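Local coordinates for uncharacterized protein (Corynebacterium diphtheriae, PDB 3LMM) that is of unknown precise function but probably acts as a multidomain transcriptional regulator, at residues Pro319-Trp324 and Ile332-Gly337; Leu230-Leu235 and Ser263-Leu268; Pro176-Thr181 and Tyr356-Asp361. One frame throughout, in Å; residues are numbered along the deposited sequence.

Contact 1 (Pro319-Trp324 and Ile332-Gly337)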
ATOM      1  N   PRO A 319     -16.674   6.539 -18.460  1.00 30.59           N
ATOM      2  CA  PRO A 319     -16.723   5.964 -17.114  1.00 29.24           C
ATOM      3  C   PRO A 319     -15.928   4.680 -16.979  1.00 25.77           C
ATOM      4  O   PRO A 319     -15.561   4.052 -17.970  1.00 30.46           O
ATOM      5  CB  PRO A 319     -18.212   5.703 -16.894  1.00 24.29           C
ATOM      6  CG  PRO A 319     -18.893   6.578 -17.918  1.00 37.04           C
ATOM      7  CD  PRO A 319     -17.991   6.449 -19.101  1.00 22.66           C
ATOM      8  N   ILE A 320     -15.658   4.305 -15.737  1.00 26.59           N
ATOM      9  CA  ILE A 320     -14.958   3.068 -15.469  1.00 15.65           C
ATOM     10  C   ILE A 320     -15.963   2.048 -15.976  1.00 23.69           C
ATOM     11  O   ILE A 320     -17.117   2.032 -15.533  1.00 23.62           O
ATOM     12  CB  ILE A 320     -14.747   2.852 -13.952  1.00 15.33           C
ATOM     13  CG1 ILE A 320     -13.871   3.974 -13.378  1.00 17.64           C
ATOM     14  CG2 ILE A 320     -14.126   1.493 -13.701  1.00  6.96           C
ATOM     15  CD1 ILE A 320     -13.773   3.985 -11.852  1.00  1.78           C
ATOM     16  N   ASP A 321     -15.536   1.224 -16.923  1.00 23.90           N
ATOM     17  CA  ASP A 321     -16.398   0.200 -17.493  1.00 23.36           C
ATOM     18  C   ASP A 321     -16.165  -1.079 -16.719  1.00 24.15           C
ATOM     19  O   ASP A 321     -15.077  -1.653 -16.785  1.00 24.55           O
ATOM     20  CB  ASP A 321     -16.041  -0.021 -18.974  1.00 36.49           C
ATOM     21  CG  ASP A 321     -16.890  -1.094 -19.639  1.00 40.92           C
ATOM     22  OD1 ASP A 321     -16.629  -1.431 -20.822  1.00 47.94           O
ATOM     23  OD2 ASP A 321     -17.826  -1.601 -18.981  1.00 53.52           O
ATOM     24  N   VAL A 322     -17.167  -1.505 -15.957  1.00 16.83           N
ATOM     25  CA  VAL A 322     -17.056  -2.756 -15.215  1.00 20.36           C
ATOM     26  C   VAL A 322     -18.125  -3.697 -15.731  1.00 18.91           C
ATOM     27  O   VAL A 322     -19.304  -3.353 -15.740  1.00 20.10           O
ATOM     28  CB  VAL A 322     -17.193  -2.572 -13.646  1.00 19.89           C
ATOM     29  CG1 VAL A 322     -18.298  -1.606 -13.306  1.00 12.77           C
ATOM     30  CG2 VAL A 322     -17.456  -3.922 -12.985  1.00  1.16           C
ATOM     31  N   ARG A 323     -17.698  -4.861 -16.213  1.00 21.87           N
ATOM     32  CA  ARG A 323     -18.639  -5.852 -16.709  1.00 25.34           C
ATOM     33  C   ARG A 323     -18.467  -7.145 -15.937  1.00 22.83           C
ATOM     34  O   ARG A 323     -17.377  -7.458 -15.461  1.00 26.13           O
ATOM     35  CB  ARG A 323     -18.484  -6.104 -18.221  1.00 25.12           C
ATOM     36  CG  ARG A 323     -17.081  -6.335 -18.730  1.00 35.59           C
ATOM     37  CD  ARG A 323     -16.395  -5.019 -19.060  1.00 51.93           C
ATOM     38  NE  ARG A 323     -16.976  -4.319 -20.210  1.00 54.47           N
ATOM     39  CZ  ARG A 323     -16.914  -4.750 -21.467  1.00 55.81           C
ATOM     40  NH1 ARG A 323     -16.298  -5.896 -21.752  1.00 53.14           N
ATOM     41  NH2 ARG A 323     -17.453  -4.022 -22.436  1.00 43.71           N
ATOM     42  N   TRP A 324     -19.567  -7.875 -15.804  1.00 20.22           N
ATOM     43  CA  TRP A 324     -19.604  -9.133 -15.081  1.00 22.29           C
ATOM     44  C   TRP A 324     -20.077 -10.248 -16.002  1.00 22.68           C
ATOM     45  O   TRP A 324     -21.132 -10.134 -16.614  1.00 30.82           O
ATOM     46  CB  TRP A 324     -20.566  -9.004 -13.907  1.00 25.29           C
ATOM     47  CG  TRP A 324     -20.811 -10.276 -13.197  1.00 29.22           C
ATOM     48  CD1 TRP A 324     -21.678 -11.272 -13.558  1.00 36.26           C
ATOM     49  CD2 TRP A 324     -20.175 -10.714 -12.005  1.00 31.78           C
ATOM     50  NE1 TRP A 324     -21.618 -12.307 -12.659  1.00 33.85           N
ATOM     51  CE2 TRP A 324     -20.702 -11.989 -11.691  1.00 36.83           C
ATOM     52  CE3 TRP A 324     -19.205 -10.156 -11.167  1.00 33.85           C
ATOM     53  CZ2 TRP A 324     -20.293 -12.712 -10.566  1.00 39.41           C
ATOM     54  CZ3 TRP A 324     -18.797 -10.874 -10.054  1.00 38.18           C
ATOM     55  CH2 TRP A 324     -19.340 -12.138  -9.762  1.00 38.51           C
ATOM     56  N   ILE A 332     -14.660  -7.985 -14.975  1.00 18.81           N
ATOM     57  CA  ILE A 332     -13.630  -7.185 -15.608  1.00 14.89           C
ATOM     58  C   ILE A 332     -13.844  -5.729 -15.243  1.00 18.41           C
ATOM     59  O   ILE A 332     -14.977  -5.247 -15.199  1.00 15.04           O
ATOM     60  CB  ILE A 332     -13.681  -7.335 -17.119  1.00  9.10           C
ATOM     61  CG1 ILE A 332     -14.001  -8.780 -17.485  1.00  8.30           C
ATOM     62  CG2 ILE A 332     -12.343  -6.969 -17.702  1.00 15.03           C
ATOM     63  CD1 ILE A 332     -14.202  -8.995 -18.945  1.00 18.75           C
ATOM     64  N   VAL A 333     -12.747  -5.032 -14.974  1.00 20.81           N
ATOM     65  CA  VAL A 333     -12.815  -3.618 -14.619  1.00 21.35           C
ATOM     66  C   VAL A 333     -11.866  -2.785 -15.481  1.00 27.53           C
ATOM     67  O   VAL A 333     -10.668  -2.710 -15.207  1.00 26.60           O
ATOM     68  CB  VAL A 333     -12.466  -3.385 -13.135  1.00 13.39           C
ATOM     69  CG1 VAL A 333     -12.429  -1.892 -12.837  1.00  4.81           C
ATOM     70  CG2 VAL A 333     -13.486  -4.071 -12.256  1.00  6.56           C
ATOM     71  N   ARG A 334     -12.424  -2.161 -16.516  1.00 24.87           N
ATOM     72  CA  ARG A 334     -11.672  -1.315 -17.431  1.00 26.92           C
ATOM     73  C   ARG A 334     -11.690   0.113 -16.911  1.00 32.78           C
ATOM     74  O   ARG A 334     -12.760   0.676 -16.693  1.00 36.81           O
ATOM     75  CB  ARG A 334     -12.311  -1.339 -18.817  1.00 26.90           C
ATOM     76  CG  ARG A 334     -12.143  -2.632 -19.588  1.00 40.67           C
ATOM     77  CD  ARG A 334     -13.277  -2.811 -20.592  1.00 56.14           C
ATOM     78  NE  ARG A 334     -13.019  -3.895 -21.535  1.00 64.89           N
ATOM     79  CZ  ARG A 334     -12.185  -3.796 -22.567  1.00 78.82           C
ATOM     80  NH1 ARG A 334     -11.535  -2.659 -22.792  1.00 79.36           N
ATOM     81  NH2 ARG A 334     -11.992  -4.837 -23.368  1.00 85.73           N
ATOM     82  N   SER A 335     -10.514   0.703 -16.715  1.00 34.38           N
ATOM     83  CA  SER A 335     -10.432   2.080 -16.232  1.00 34.28           C
ATOM     84  C   SER A 335      -9.699   3.019 -17.184  1.00 35.95           C
ATOM     85  O   SER A 335      -8.600   2.719 -17.655  1.00 30.44           O
ATOM     86  CB  SER A 335      -9.752   2.118 -14.871  1.00 35.78           C
ATOM     87  OG  SER A 335     -10.559   1.504 -13.895  1.00 46.91           O
ATOM     88  N   PRO A 336     -10.296   4.188 -17.460  1.00 37.55           N
ATOM     89  CA  PRO A 336      -9.663   5.147 -18.365  1.00 37.80           C
ATOM     90  C   PRO A 336      -8.284   5.585 -17.877  1.00 42.24           C
ATOM     91  O   PRO A 336      -8.101   5.959 -16.713  1.00 49.70           O
ATOM     92  CB  PRO A 336     -10.663   6.293 -18.393  1.00 32.17           C
ATOM     93  CG  PRO A 336     -11.265   6.240 -17.026  1.00 34.61           C
ATOM     94  CD  PRO A 336     -11.508   4.764 -16.856  1.00 36.84           C
ATOM     95  N   GLY A 337      -7.311   5.535 -18.781  1.00 44.49           N
ATOM     96  CA  GLY A 337      -5.954   5.930 -18.444  1.00 39.55           C
ATOM     97  C   GLY A 337      -5.008   4.751 -18.529  1.00 36.14           C
ATOM     98  O   GLY A 337      -5.447   3.616 -18.699  1.00 35.51           O
TER
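Asp321 and Arg334 exchange two backbone hydrogen bonds, Asp321 N to Arg334 O at 2.8 Å and Arg334 N to Asp321 O at 2.7 Å, and so form a hydrogen-bonded pair of an antiparallel hairpin. Arg323 and Ile332 make the next such pair, with Val322 and Val333 as the non-hydrogen-bonded pair between them. Backbone bonds from Ile320, Val322 and Trp324 to Ala239, Glu241 and Ser243 set the hairpin inside the mixed sheet, beside strand 240-245. Followed outward, Arg334 rests its CB on Asp321 O at 3.4 Å. CG leads on to CD, which lies 3.6 Å from Asp321 OD1, the two side chains running alongside each other. Arg334 NE comes over one face of the Arg323 guanidinium, 3.8 Å from Arg323 NH1 and toward the rim, the two guanidinium planes being turned 65° apart. Arg323 folds at chi2 and chi3, which brings Arg323 NE to Asp321 OD2 at 3.1 Å, in the guanidinium plane but above that of the carboxylate. On the other face, Val322 CG2 meets Val333 CG2, and Ile320 CG2 packs on Val333 CG1; helix 298-311 covers Ile320 and Val333 through Ala308. The Asp321 face is thus mixed: Ile332 CB and CD1 pack on Arg323 CG, while the carboxylate pairs with Arg323 and probably also eases the approach of Arg334, which has a weak, long ion pair with Glu402.

Contact 2 (Leu230-Leu235 and Ser263-Leu268)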
ATOM      1  N   LEU A 230     -14.870  16.162  -5.767  1.00 28.36           N
ATOM      2  CA  LEU A 230     -15.120  14.964  -6.545  1.00 21.76           C
ATOM      3  C   LEU A 230     -15.834  13.892  -5.733  1.00 21.44           C
ATOM      4  O   LEU A 230     -16.649  13.135  -6.263  1.00 24.96           O
ATOM      5  CB  LEU A 230     -13.784  14.437  -7.078  1.00 17.78           C
ATOM      6  CG  LEU A 230     -13.685  13.456  -8.256  1.00 14.26           C
ATOM      7  CD1 LEU A 230     -13.205  12.120  -7.769  1.00 16.27           C
ATOM      8  CD2 LEU A 230     -15.016  13.335  -8.954  1.00 16.05           C
ATOM      9  N   LEU A 231     -15.554  13.849  -4.437  1.00 24.10           N
ATOM     10  CA  LEU A 231     -16.166  12.840  -3.577  1.00 26.64           C
ATOM     11  C   LEU A 231     -17.520  13.151  -2.931  1.00 25.87           C
ATOM     12  O   LEU A 231     -18.370  12.268  -2.842  1.00 25.52           O
ATOM     13  CB  LEU A 231     -15.176  12.414  -2.487  1.00 19.25           C
ATOM     14  CG  LEU A 231     -14.626  10.992  -2.674  1.00 21.93           C
ATOM     15  CD1 LEU A 231     -14.091  10.824  -4.086  1.00 17.10           C
ATOM     16  CD2 LEU A 231     -13.542  10.715  -1.650  1.00 13.96           C
ATOM     17  N   PHE A 232     -17.736  14.388  -2.492  1.00 22.27           N
ATOM     18  CA  PHE A 232     -18.998  14.723  -1.852  1.00 17.02           C
ATOM     19  C   PHE A 232     -19.940  15.600  -2.668  1.00 19.45           C
ATOM     20  O   PHE A 232     -20.996  16.013  -2.182  1.00 18.96           O
ATOM     21  CB  PHE A 232     -18.732  15.382  -0.511  1.00  1.00           C
ATOM     22  CG  PHE A 232     -18.044  14.487   0.465  1.00 12.17           C
ATOM     23  CD1 PHE A 232     -16.659  14.405   0.506  1.00 11.73           C
ATOM     24  CD2 PHE A 232     -18.783  13.729   1.364  1.00 14.55           C
ATOM     25  CE1 PHE A 232     -16.014  13.581   1.440  1.00 12.46           C
ATOM     26  CE2 PHE A 232     -18.150  12.901   2.300  1.00 11.07           C
ATOM     27  CZ  PHE A 232     -16.763  12.830   2.340  1.00  5.45           C
ATOM     28  N   THR A 233     -19.562  15.865  -3.913  1.00 23.83           N
ATOM     29  CA  THR A 233     -20.339  16.703  -4.819  1.00 25.27           C
ATOM     30  C   THR A 233     -20.658  15.961  -6.105  1.00 31.14           C
ATOM     31  O   THR A 233     -19.812  15.241  -6.641  1.00 40.98           O
ATOM     32  CB  THR A 233     -19.543  17.970  -5.184  1.00 26.16           C
ATOM     33  OG1 THR A 233     -19.632  18.913  -4.108  1.00 14.93           O
ATOM     34  CG2 THR A 233     -20.058  18.586  -6.476  1.00 24.36           C
ATOM     35  N   SER A 234     -21.869  16.147  -6.618  1.00 31.31           N
ATOM     36  CA  SER A 234     -22.244  15.479  -7.860  1.00 34.95           C
ATOM     37  C   SER A 234     -21.341  15.920  -9.002  1.00 32.90           C
ATOM     38  O   SER A 234     -21.134  17.117  -9.204  1.00 34.99           O
ATOM     39  CB  SER A 234     -23.719  15.750  -8.207  1.00 36.23           C
ATOM     40  OG  SER A 234     -24.086  17.118  -8.148  1.00 25.15           O
ATOM     41  N   LEU A 235     -20.794  14.961  -9.743  1.00 27.24           N
ATOM     42  CA  LEU A 235     -19.918  15.323 -10.848  1.00 42.13           C
ATOM     43  C   LEU A 235     -20.680  15.301 -12.168  1.00 41.87           C
ATOM     44  O   LEU A 235     -20.108  15.070 -13.233  1.00 51.27           O
ATOM     45  CB  LEU A 235     -18.689  14.397 -10.927  1.00 46.43           C
ATOM     46  CG  LEU A 235     -18.867  12.991 -11.509  1.00 40.58           C
ATOM     47  CD1 LEU A 235     -17.537  12.271 -11.542  1.00 17.91           C
ATOM     48  CD2 LEU A 235     -19.887  12.243 -10.672  1.00 41.19           C
ATOM     49  N   SER A 263     -22.535  11.906  -6.250  1.00 31.86           N
ATOM     50  CA  SER A 263     -21.112  12.082  -6.016  1.00 25.47           C
ATOM     51  C   SER A 263     -20.441  10.724  -6.232  1.00 27.55           C
ATOM     52  O   SER A 263     -21.127   9.706  -6.355  1.00 22.99           O
ATOM     53  CB  SER A 263     -20.888  12.557  -4.585  1.00 23.85           C
ATOM     54  OG  SER A 263     -21.455  11.654  -3.658  1.00 22.37           O
ATOM     55  N   CYS A 264     -19.112  10.699  -6.280  1.00 21.28           N
ATOM     56  CA  CYS A 264     -18.404   9.441  -6.488  1.00 21.30           C
ATOM     57  C   CYS A 264     -18.704   8.449  -5.381  1.00 22.35           C
ATOM     58  O   CYS A 264     -18.855   7.261  -5.639  1.00 25.68           O
ATOM     59  CB  CYS A 264     -16.897   9.673  -6.556  1.00 28.38           C
ATOM     60  SG  CYS A 264     -16.302  10.269  -8.155  1.00 32.51           S
ATOM     61  N   LEU A 265     -18.779   8.936  -4.147  1.00 16.25           N
ATOM     62  CA  LEU A 265     -19.069   8.063  -3.021  1.00 15.41           C
ATOM     63  C   LEU A 265     -20.433   7.411  -3.222  1.00 24.12           C
ATOM     64  O   LEU A 265     -20.623   6.218  -2.946  1.00 27.19           O
ATOM     65  CB  LEU A 265     -19.080   8.852  -1.717  1.00  7.65           C
ATOM     66  CG  LEU A 265     -17.748   9.430  -1.271  1.00 18.26           C
ATOM     67  CD1 LEU A 265     -17.967  10.295  -0.044  1.00 14.95           C
ATOM     68  CD2 LEU A 265     -16.759   8.319  -0.981  1.00  5.69           C
ATOM     69  N   GLU A 266     -21.387   8.208  -3.696  1.00 23.71           N
ATOM     70  CA  GLU A 266     -22.728   7.717  -3.945  1.00 20.61           C
ATOM     71  C   GLU A 266     -22.670   6.743  -5.106  1.00 23.52           C
ATOM     72  O   GLU A 266     -23.243   5.650  -5.050  1.00 19.73           O
ATOM     73  CB  GLU A 266     -23.654   8.880  -4.272  1.00 16.96           C
ATOM     74  CG  GLU A 266     -23.999   9.703  -3.057  1.00 26.05           C
ATOM     75  CD  GLU A 266     -24.762  10.957  -3.402  1.00 38.89           C
ATOM     76  OE1 GLU A 266     -24.137  11.928  -3.890  1.00 42.92           O
ATOM     77  OE2 GLU A 266     -25.995  10.976  -3.191  1.00 42.55           O
ATOM     78  N   GLN A 267     -21.962   7.132  -6.157  1.00 20.00           N
ATOM     79  CA  GLN A 267     -21.846   6.258  -7.300  1.00 14.08           C
ATOM     80  C   GLN A 267     -21.099   4.992  -6.937  1.00 11.79           C
ATOM     81  O   GLN A 267     -21.475   3.908  -7.369  1.00 13.96           O
ATOM     82  CB  GLN A 267     -21.177   6.990  -8.459  1.00 21.87           C
ATOM     83  CG  GLN A 267     -22.137   7.906  -9.195  1.00 19.38           C
ATOM     84  CD  GLN A 267     -21.500   8.562 -10.400  1.00 27.57           C
ATOM     85  OE1 GLN A 267     -20.932   7.890 -11.268  1.00 26.76           O
ATOM     86  NE2 GLN A 267     -21.601   9.885 -10.469  1.00 18.64           N
ATOM     87  N   LEU A 268     -20.052   5.108  -6.129  1.00 11.94           N
ATOM     88  CA  LEU A 268     -19.307   3.909  -5.737  1.00 15.88           C
ATOM     89  C   LEU A 268     -20.248   2.952  -5.008  1.00 17.00           C
ATOM     90  O   LEU A 268     -20.344   1.773  -5.352  1.00 13.17           O
ATOM     91  CB  LEU A 268     -18.154   4.259  -4.803  1.00 14.04           C
ATOM     92  CG  LEU A 268     -17.504   3.017  -4.194  1.00 19.78           C
ATOM     93  CD1 LEU A 268     -16.373   2.503  -5.087  1.00 16.95           C
ATOM     94  CD2 LEU A 268     -16.964   3.382  -2.816  1.00 26.60           C
TER
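Leu230 and Cys264 join the end of one helix to the beginning of another: the carbonyl of Leu230, in the last turn of helix 226-232, faces Cys264 N at the start of helix 264-278. The resulting hydrogen bond is weak, 3.5 Å between Cys264 N and Leu230 O, but it pairs a C-terminal carbonyl with an N-terminal amide. The start of the second helix is also closed from within by a capping box. Ser263, the N-cap, donates through its OG to Glu266 OE1 at 2.7 Å, on the anti lone pair, while Ser263 N reaches the same oxygen from above the carboxylate plane. The return bond from Glu266 N to Ser263 OG is weak. Two donors therefore grip OE1, and Arg189 forms a salt bridge with OE2.

Apolar side chains pack between the two segments. Leu265 places its CD1 over one face of the Phe232 ring, a CH-pi contact with the methyl 3.7 Å from the centroid and 19° off the normal. Its CG meets Leu231 CG at 3.8 Å, the two side chains crossing at about a right angle. Leu231 CD1 reaches Cys264 CB, and both methyls of Leu230 lie against Cys264 SG, which sits anti to its carbonyl carbon (chi1 -80°) and is thereby turned to them. Around this junction, helix 190-199 covers Phe232 and Ser263, helix 357-365 packs on Leu231, and helix 298-311 lies against Cys264, while Gln267 OE1 accepts from Ala239 N, just ahead of strand 240-245.

Contact 3 (Pro176-Thr181 and Tyr356-Asp361); sequences PMAQVT and YPALAD
Ala178, at the end of the short 3-10 turn 176-178, comes up to Ala358 in the first turn of helix 357-365, with 5.1 Å between the two CA atoms. The turn is closed by a backbone bond from Gln179 N to Pro176 O, and Tyr356 stands at the N-cap position of the helix.

Where the backbones draw together, the side chains are small. Ala358 CB fits against the peptide linking Met177 to Ala178, and it also meets Ala178 CB at 3.4 Å. Met177, present here as selenomethionine, carries most of the contact. Its CB lies beside Ala358 CB, and its CG runs alongside Leu359, 3.5 Å from Leu359 CB. From there the chain bends twice, at chi2 (61°) and again at chi3 (78°), and the two bends turn the terminal methyl onto the face of the Tyr356 ring. CE settles over the centre of that ring, 3.4 Å from the centroid and only 12° off the normal. The selenium atom lies above the same ring at 5.0 Å from the centroid, completing a Met-aromatic contact in which the methyl is the nearer partner. Pro176 comes at the ring from another direction: its CG approaches Tyr356 CD1 at the edge, 4.2 Å away and near the ring plane.

At the far end of the ring, Tyr356 OH is hydrogen-bonded to Asp313 O, which ties the rim of the tyrosine while the methyl covers its face. Ala227 of helix 226-232 touches both Met177 and Leu359, and Arg169 NE bonds to Ala178 O from outside the pair. Between the two segments no polar bond is formed, so the pairing of turn 176-178 with the helix start probably rests on apolar packing.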
ATOM      1  N   PRO A 176      -2.601  18.214  -8.099  1.00 22.60           N
ATOM      2  CA  PRO A 176      -3.821  18.664  -8.764  1.00 22.49           C
ATOM      3  C   PRO A 176      -5.124  18.358  -8.025  1.00 20.18           C
ATOM      4  O   PRO A 176      -6.015  19.209  -7.945  1.00 21.79           O
ATOM      5  CB  PRO A 176      -3.726  17.990 -10.133  1.00 19.81           C
ATOM      6  CG  PRO A 176      -2.853  16.795  -9.881  1.00 10.45           C
ATOM      7  CD  PRO A 176      -1.815  17.322  -8.968  1.00 14.34           C
HETATM    8  N   MSE A 177      -5.216  17.163  -7.459  1.00 16.81           N
HETATM    9  CA  MSE A 177      -6.421  16.739  -6.769  1.00 23.62           C
HETATM   10  C   MSE A 177      -6.565  17.377  -5.391  1.00 27.66           C
HETATM   11  O   MSE A 177      -7.561  17.158  -4.687  1.00 25.17           O
HETATM   12  CB  MSE A 177      -6.428  15.214  -6.669  1.00 22.03           C
HETATM   13  CG  MSE A 177      -7.792  14.615  -6.433  1.00 32.86           C
HETATM   14 SE   MSE A 177      -9.055  14.997  -7.852  1.00 43.94          SE
HETATM   15  CE  MSE A 177      -8.460  13.719  -9.152  1.00 34.63           C
ATOM     16  N   ALA A 178      -5.576  18.187  -5.017  1.00 31.63           N
ATOM     17  CA  ALA A 178      -5.572  18.875  -3.718  1.00 35.73           C
ATOM     18  C   ALA A 178      -5.803  20.371  -3.865  1.00 29.00           C
ATOM     19  O   ALA A 178      -5.970  21.073  -2.870  1.00 18.85           O
ATOM     20  CB  ALA A 178      -4.243  18.626  -3.000  1.00 29.31           C
ATOM     21  N   GLN A 179      -5.820  20.841  -5.108  1.00 29.50           N
ATOM     22  CA  GLN A 179      -6.016  22.258  -5.395  1.00 36.09           C
ATOM     23  C   GLN A 179      -7.367  22.781  -4.913  1.00 32.72           C
ATOM     24  O   GLN A 179      -8.324  22.020  -4.822  1.00 42.08           O
ATOM     25  CB  GLN A 179      -5.889  22.504  -6.894  1.00 42.24           C
ATOM     26  CG  GLN A 179      -6.040  23.954  -7.291  1.00 50.94           C
ATOM     27  CD  GLN A 179      -6.048  24.147  -8.791  1.00 56.15           C
ATOM     28  OE1 GLN A 179      -5.006  24.075  -9.444  1.00 52.28           O
ATOM     29  NE2 GLN A 179      -7.237  24.366  -9.353  1.00 59.65           N
ATOM     30  N   VAL A 180      -7.442  24.075  -4.608  1.00 27.40           N
ATOM     31  CA  VAL A 180      -8.693  24.662  -4.135  1.00 27.89           C
ATOM     32  C   VAL A 180      -9.677  24.859  -5.271  1.00 31.16           C
ATOM     33  O   VAL A 180      -9.278  25.180  -6.390  1.00 35.40           O
ATOM     34  CB  VAL A 180      -8.483  26.037  -3.459  1.00 31.10           C
ATOM     35  CG1 VAL A 180      -9.823  26.574  -2.956  1.00 17.15           C
ATOM     36  CG2 VAL A 180      -7.508  25.909  -2.291  1.00 47.51           C
ATOM     37  N   THR A 181     -10.958  24.649  -4.978  1.00 30.80           N
ATOM     38  CA  THR A 181     -12.021  24.826  -5.962  1.00 26.99           C
ATOM     39  C   THR A 181     -12.990  25.872  -5.404  1.00 33.31           C
ATOM     40  O   THR A 181     -12.785  26.407  -4.307  1.00 31.43           O
ATOM     41  CB  THR A 181     -12.823  23.540  -6.192  1.00 25.93           C
ATOM     42  OG1 THR A 181     -13.670  23.301  -5.063  1.00 19.02           O
ATOM     43  CG2 THR A 181     -11.895  22.349  -6.379  1.00 22.78           C
ATOM     44  N   TYR A 356      -3.273  10.402  -8.357  1.00 16.53           N
ATOM     45  CA  TYR A 356      -3.764  11.531  -7.605  1.00 16.95           C
ATOM     46  C   TYR A 356      -3.560  11.301  -6.110  1.00 20.44           C
ATOM     47  O   TYR A 356      -4.484  10.904  -5.391  1.00 22.09           O
ATOM     48  CB  TYR A 356      -5.247  11.750  -7.916  1.00 21.06           C
ATOM     49  CG  TYR A 356      -5.539  12.054  -9.372  1.00 19.56           C
ATOM     50  CD1 TYR A 356      -5.039  13.205  -9.966  1.00 29.84           C
ATOM     51  CD2 TYR A 356      -6.336  11.206 -10.142  1.00 24.84           C
ATOM     52  CE1 TYR A 356      -5.321  13.515 -11.289  1.00 32.17           C
ATOM     53  CE2 TYR A 356      -6.636  11.499 -11.475  1.00 18.80           C
ATOM     54  CZ  TYR A 356      -6.124  12.661 -12.044  1.00 37.47           C
ATOM     55  OH  TYR A 356      -6.409  12.997 -13.353  1.00 36.43           O
ATOM     56  N   PRO A 357      -2.335  11.538  -5.620  1.00 18.86           N
ATOM     57  CA  PRO A 357      -2.016  11.363  -4.202  1.00 22.11           C
ATOM     58  C   PRO A 357      -3.070  12.015  -3.309  1.00 19.55           C
ATOM     59  O   PRO A 357      -3.526  11.411  -2.349  1.00 23.50           O
ATOM     60  CB  PRO A 357      -0.652  12.041  -4.074  1.00 23.34           C
ATOM     61  CG  PRO A 357      -0.017  11.722  -5.377  1.00 22.55           C
ATOM     62  CD  PRO A 357      -1.144  11.979  -6.365  1.00 21.34           C
ATOM     63  N   ALA A 358      -3.462  13.239  -3.642  1.00 12.52           N
ATOM     64  CA  ALA A 358      -4.477  13.926  -2.866  1.00 13.90           C
ATOM     65  C   ALA A 358      -5.751  13.078  -2.749  1.00 17.56           C
ATOM     66  O   ALA A 358      -6.280  12.881  -1.652  1.00 14.57           O
ATOM     67  CB  ALA A 358      -4.797  15.267  -3.502  1.00 11.55           C
ATOM     68  N   LEU A 359      -6.234  12.566  -3.877  1.00 12.14           N
ATOM     69  CA  LEU A 359      -7.454  11.752  -3.899  1.00 13.13           C
ATOM     70  C   LEU A 359      -7.252  10.507  -3.063  1.00 15.03           C
ATOM     71  O   LEU A 359      -8.129  10.108  -2.295  1.00 14.00           O
ATOM     72  CB  LEU A 359      -7.794  11.328  -5.333  1.00 16.39           C
ATOM     73  CG  LEU A 359      -9.237  11.100  -5.814  1.00  8.54           C
ATOM     74  CD1 LEU A 359      -9.296   9.754  -6.516  1.00  1.00           C
ATOM     75  CD2 LEU A 359     -10.229  11.164  -4.669  1.00  1.00           C
ATOM     76  N   ALA A 360      -6.093   9.883  -3.235  1.00 15.64           N
ATOM     77  CA  ALA A 360      -5.784   8.683  -2.487  1.00 12.31           C
ATOM     78  C   ALA A 360      -5.876   9.008  -1.010  1.00 15.66           C
ATOM     79  O   ALA A 360      -6.652   8.391  -0.284  1.00 20.62           O
ATOM     80  CB  ALA A 360      -4.393   8.188  -2.823  1.00  8.11           C
ATOM     81  N   ASP A 361      -5.114   9.997  -0.560  1.00 14.47           N
ATOM     82  CA  ASP A 361      -5.165  10.323   0.851  1.00 18.30           C
ATOM     83  C   ASP A 361      -6.574  10.557   1.392  1.00 20.81           C
ATOM     84  O   ASP A 361      -6.878  10.143   2.508  1.00 29.16           O
ATOM     85  CB  ASP A 361      -4.325  11.541   1.185  1.00 15.33           C
ATOM     86  CG  ASP A 361      -4.414  11.882   2.650  1.00 28.06           C
ATOM     87  OD1 ASP A 361      -3.943  11.055   3.462  1.00 21.72           O
ATOM     88  OD2 ASP A 361      -4.977  12.951   2.995  1.00 31.19           O
TER

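The three contacts contrast local with long-range pairing: contact 1 is a hairpin, whereas the segments of contacts 2 and 3 lie 28 and 175 residues apart. Contact 3 spans the longest loop, and contacts 2 and 1 follow each other within it. Contacts 2 and 3 have centres about 14 Å apart and touch directly, Leu231 CD1 meeting Leu359 CD2 at 3.9 Å, so helices 226-232 and 357-365 pack on each other. Contact 1 lies in the six-stranded mixed sheet, its centre about 17 Å from that of contact 2. Helix 298-311 touches both contacts 1 and 2. Contact 3 thus brings a segment from far earlier in the chain onto the RecG C-terminal-like region.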